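PDB 4K70: UL37 from Suid herpesvirus 1, which is an inner tegument protein, present here as its N-terminal half, and probably helps to control the intracellular trafficking of herpesvirus particles. Local coordinates for residues A139-R142 with D146-A149; V154-T159 with W190-A195. All blocks are in the same frame, centred on the assembly; numbering follows the deposited sequence.

Interaction 1: residues A139-R142 with D146-A149; sequences AGAR and DVLA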
loop_
_atom_site.group_PDB
_atom_site.type_symbol
_atom_site.label_atom_id
_atom_site.label_comp_id
_atom_site.label_asym_id
_atom_site.label_seq_id
_atom_site.Cartn_x
_atom_site.Cartn_y
_atom_site.Cartn_z
ATOM N N ALA A 139 -14.534 0.340 -4.248
ATOM C CA ALA A 139 -15.527 0.023 -5.264
ATOM C C ALA A 139 -14.946 0.087 -6.678
ATOM O O ALA A 139 -15.694 0.116 -7.656
ATOM C CB ALA A 139 -16.749 0.934 -5.127
ATOM N N GLY A 140 -13.614 0.110 -6.777
ATOM C CA GLY A 140 -12.918 0.004 -8.052
ATOM C C GLY A 140 -12.762 -1.450 -8.493
ATOM O O GLY A 140 -13.378 -2.346 -7.910
ATOM N N ALA A 141 -11.943 -1.698 -9.517
ATOM C CA ALA A 141 -11.788 -3.049 -10.057
ATOM C C ALA A 141 -11.525 -4.060 -8.941
ATOM O O ALA A 141 -10.832 -3.766 -7.967
ATOM C CB ALA A 141 -10.691 -3.093 -11.105
ATOM N N ARG A 142 -12.121 -5.235 -9.066
ATOM C CA ARG A 142 -12.069 -6.226 -8.001
ATOM C C ARG A 142 -11.178 -7.370 -8.436
ATOM O O ARG A 142 -10.507 -8.007 -7.616
ATOM C CB ARG A 142 -13.485 -6.734 -7.680
ATOM C CG ARG A 142 -13.549 -8.065 -6.929
ATOM C CD ARG A 142 -15.003 -8.492 -6.681
ATOM N NE ARG A 142 -15.691 -7.583 -5.762
ATOM C CZ ARG A 142 -16.995 -7.622 -5.490
ATOM N NH1 ARG A 142 -17.783 -8.514 -6.077
ATOM N NH2 ARG A 142 -17.516 -6.751 -4.634
ATOM N N ASP A 146 -11.798 -7.940 -14.406
ATOM C CA ASP A 146 -12.374 -6.597 -14.481
ATOM C C ASP A 146 -11.407 -5.581 -15.094
ATOM O O ASP A 146 -11.796 -4.771 -15.934
ATOM C CB ASP A 146 -12.777 -6.102 -13.088
ATOM C CG ASP A 146 -14.099 -6.687 -12.605
ATOM O OD1 ASP A 146 -14.967 -7.036 -13.446
ATOM O OD2 ASP A 146 -14.268 -6.780 -11.367
ATOM N N VAL A 147 -10.150 -5.615 -14.659
ATOM C CA VAL A 147 -9.160 -4.648 -15.145
ATOM C C VAL A 147 -8.840 -4.841 -16.618
ATOM O O VAL A 147 -8.653 -3.879 -17.356
ATOM C CB VAL A 147 -7.853 -4.719 -14.356
ATOM C CG1 VAL A 147 -6.796 -3.837 -15.023
ATOM C CG2 VAL A 147 -8.080 -4.289 -12.921
ATOM N N LEU A 148 -8.770 -6.096 -17.036
ATOM C CA LEU A 148 -8.507 -6.424 -18.433
ATOM C C LEU A 148 -9.595 -5.854 -19.345
ATOM O O LEU A 148 -9.315 -5.391 -20.454
ATOM C CB LEU A 148 -8.419 -7.937 -18.592
ATOM C CG LEU A 148 -8.111 -8.498 -19.977
ATOM C CD1 LEU A 148 -6.652 -8.302 -20.328
ATOM C CD2 LEU A 148 -8.466 -9.966 -19.998
ATOM N N ALA A 149 -10.838 -5.880 -18.858
ATOM C CA ALA A 149 -11.974 -5.370 -19.614
ATOM C C ALA A 149 -11.994 -3.838 -19.642
ATOM O O ALA A 149 -12.301 -3.233 -20.672
ATOM C CB ALA A 149 -13.274 -5.917 -19.046
#

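Interaction 2: residues V154-T159 with W190-A195; sequences VPPEQT and WALPLA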
loop_
_atom_site.group_PDB
_atom_site.type_symbol
_atom_site.label_atom_id
_atom_site.label_comp_id
_atom_site.label_asym_id
_atom_site.label_seq_id
_atom_site.Cartn_x
_atom_site.Cartn_y
_atom_site.Cartn_z
ATOM N N VAL A 154 -4.726 4.125 -12.586
ATOM C CA VAL A 154 -4.966 4.996 -11.443
ATOM C C VAL A 154 -3.665 5.305 -10.698
ATOM O O VAL A 154 -2.888 4.398 -10.395
ATOM C CB VAL A 154 -5.931 4.335 -10.446
ATOM C CG1 VAL A 154 -6.236 5.285 -9.315
ATOM C CG2 VAL A 154 -7.212 3.891 -11.151
ATOM N N PRO A 155 -3.423 6.586 -10.390
ATOM C CA PRO A 155 -2.242 6.875 -9.566
ATOM C C PRO A 155 -2.420 6.250 -8.187
ATOM O O PRO A 155 -3.472 6.426 -7.589
ATOM C CB PRO A 155 -2.245 8.401 -9.463
ATOM C CG PRO A 155 -3.110 8.872 -10.627
ATOM C CD PRO A 155 -4.138 7.806 -10.811
ATOM N N PRO A 156 -1.414 5.508 -7.698
ATOM C CA PRO A 156 -1.493 4.854 -6.386
ATOM C C PRO A 156 -1.901 5.811 -5.256
ATOM O O PRO A 156 -2.524 5.405 -4.275
ATOM C CB PRO A 156 -0.061 4.371 -6.175
ATOM C CG PRO A 156 0.408 4.075 -7.554
ATOM C CD PRO A 156 -0.153 5.189 -8.386
ATOM N N GLU A 157 -1.550 7.077 -5.419
ATOM C CA GLU A 157 -1.739 8.091 -4.392
ATOM C C GLU A 157 -3.198 8.500 -4.314
ATOM O O GLU A 157 -3.671 8.969 -3.282
ATOM C CB GLU A 157 -0.860 9.300 -4.726
ATOM C CG GLU A 157 0.491 8.898 -5.355
ATOM C CD GLU A 157 0.518 9.044 -6.875
ATOM O OE1 GLU A 157 -0.051 10.048 -7.370
ATOM O OE2 GLU A 157 1.123 8.182 -7.576
ATOM N N GLN A 158 -3.918 8.279 -5.402
ATOM C CA GLN A 158 -5.283 8.754 -5.543
ATOM C C GLN A 158 -6.266 7.891 -4.784
ATOM O O GLN A 158 -7.329 8.353 -4.359
ATOM C CB GLN A 158 -5.662 8.762 -7.022
ATOM C CG GLN A 158 -7.137 8.962 -7.303
ATOM C CD GLN A 158 -7.404 9.138 -8.779
ATOM O OE1 GLN A 158 -6.660 9.838 -9.475
ATOM N NE2 GLN A 158 -8.457 8.498 -9.272
ATOM N N THR A 159 -5.915 6.626 -4.621
ATOM C CA THR A 159 -6.862 5.677 -4.082
ATOM C C THR A 159 -7.301 5.983 -2.645
ATOM O O THR A 159 -8.494 5.940 -2.346
ATOM C CB THR A 159 -6.315 4.248 -4.143
ATOM O OG1 THR A 159 -5.759 4.003 -5.446
ATOM C CG2 THR A 159 -7.437 3.277 -3.864
ATOM N N TRP A 190 -2.063 -3.494 -6.879
ATOM C CA TRP A 190 -1.616 -4.578 -7.744
ATOM C C TRP A 190 -2.107 -4.390 -9.179
ATOM O O TRP A 190 -1.483 -4.870 -10.123
ATOM C CB TRP A 190 -2.114 -5.919 -7.194
ATOM C CG TRP A 190 -3.590 -5.976 -7.199
ATOM C CD1 TRP A 190 -4.423 -5.559 -6.210
ATOM C CD2 TRP A 190 -4.426 -6.421 -8.273
ATOM N NE1 TRP A 190 -5.731 -5.733 -6.591
ATOM C CE2 TRP A 190 -5.759 -6.258 -7.857
ATOM C CE3 TRP A 190 -4.173 -6.948 -9.545
ATOM C CZ2 TRP A 190 -6.846 -6.603 -8.666
ATOM C CZ3 TRP A 190 -5.253 -7.289 -10.349
ATOM C CH2 TRP A 190 -6.570 -7.114 -9.905
ATOM N N ALA A 191 -3.208 -3.664 -9.342
ATOM C CA ALA A 191 -3.871 -3.556 -10.639
ATOM C C ALA A 191 -3.160 -2.626 -11.623
ATOM O O ALA A 191 -3.367 -2.723 -12.839
ATOM C CB ALA A 191 -5.315 -3.120 -10.452
ATOM N N LEU A 192 -2.341 -1.710 -11.106
ATOM C CA LEU A 192 -1.695 -0.712 -11.965
ATOM C C LEU A 192 -0.810 -1.340 -13.068
ATOM O O LEU A 192 -0.986 -1.044 -14.249
ATOM C CB LEU A 192 -0.923 0.311 -11.124
ATOM C CG LEU A 192 -0.053 1.316 -11.895
ATOM C CD1 LEU A 192 -0.899 2.152 -12.843
ATOM C CD2 LEU A 192 0.735 2.191 -10.925
ATOM N N PRO A 193 0.129 -2.221 -12.689
ATOM C CA PRO A 193 0.990 -2.894 -13.679
ATOM C C PRO A 193 0.195 -3.723 -14.689
ATOM O O PRO A 193 0.603 -3.859 -15.844
ATOM C CB PRO A 193 1.833 -3.846 -12.827
ATOM C CG PRO A 193 1.820 -3.270 -11.467
ATOM C CD PRO A 193 0.529 -2.519 -11.307
ATOM N N LEU A 194 -0.918 -4.300 -14.245
ATOM C CA LEU A 194 -1.793 -5.047 -15.139
ATOM C C LEU A 194 -2.441 -4.109 -16.154
ATOM O O LEU A 194 -2.414 -4.381 -17.352
ATOM C CB LEU A 194 -2.869 -5.823 -14.346
ATOM C CG LEU A 194 -4.010 -6.397 -15.182
ATOM C CD1 LEU A 194 -3.478 -7.329 -16.253
ATOM C CD2 LEU A 194 -5.049 -7.122 -14.304
ATOM N N ALA A 195 -3.039 -3.019 -15.669
ATOM C CA ALA A 195 -3.637 -2.006 -16.546
ATOM C C ALA A 195 -2.616 -1.437 -17.543
ATOM O O ALA A 195 -2.912 -1.253 -18.730
ATOM C CB ALA A 195 -4.242 -0.871 -15.719
#

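Interaction 1: residues A139-R142 with D146-A149
A141 and V147 meet methyl to methyl: CB of A141 points at the helix and sits 3.4 Å from CG2 of V147, tighter than an ordinary carbon-carbon contact. V147 reaches it because CG2 lies beside its own backbone N and anti to the carbonyl carbon (CG1 at 172°), which turns that branch back towards the loop. D146, one residue earlier, also lies against A141, its CB 4.2 Å from CB of A141. The carboxylate of D146 then runs past A141 to R142. With chi1 at -79°, CG lies beside the backbone N, and OD2 comes 3.5 Å from the backbone N of R142, a polar approach without a hydrogen bond; the same oxygen is 3.8 Å from CB of R142. The guanidinium leads away from the helix, so R142 NE stays 5.8 Å from D146 OD2 and any attraction between the opposite charges is probably modest. S143 OG is hydrogen-bonded to D146 N at the start of helix 144-149. The loop arrives from helix 120-137, while on helix 144-149 V147 packs against helix 191-201 and L148 reaches both that helix and helix 229-240.

Interaction 2: residues V154-T159 with W190-A195
Helix 191-201 packs here, through L192, on the proline-containing chain that leads into the short, weakly bonded turn about 156-159. L192 reaches from its helix to the V154-P156 chain; its CB points at the facing segment and its two methyls divide the work. CD2 lies against the ring of P156, 3.9 Å from CG and 4.0 Å from CD, the leucine crossing the proline at about a right angle. CD1 turns to the backbone instead and rests 3.9 Å from O of V154, a van der Waals contact. L192 extends this far because its CG is anti to the backbone N (chi1 173°), and chi2 (60°) sets which way each methyl faces, CD2 to P156 and CD1 to the V154 carbonyl oxygen. Both backbones are held locally: Q158 N bonds to P155 O at 2.9 Å, closing the turn that carries P156, and A195 N bonds to A191 O within the longer helix. L334 of helix 333-342 also touches L192, while P333 and Y388 pack on P156. The side chain of L192 stays about 10 Å from that of D386, a ligand of a bound calcium ion. This is apolar packing, a leucine of a helix set against a proline ring in the interior of an all-helical fold.

How the interactions relate
Interaction 1 is complete in the chain before interaction 2 begins, and their centres are 11 Å apart, with helices 144-149 and 156-159 following each other in sequence. Helix 191-201 joins them: L192 serves interaction 2, while V147 of interaction 1 packs on neighbouring positions of the same helix. V147 CB lies 3.7 Å from L194 CD2, and V147 CG2 is 3.9 Å from A191 CB. The rim of the W190 indole also comes near the loop, with CZ2 4.1 Å from R142 O. Both contacts belong to the part of the chain related to the UL37 tegument family, and parts of the connection between helices 120-137 and 175-188, namely V147, V154 and P156, lie against helix 191-201.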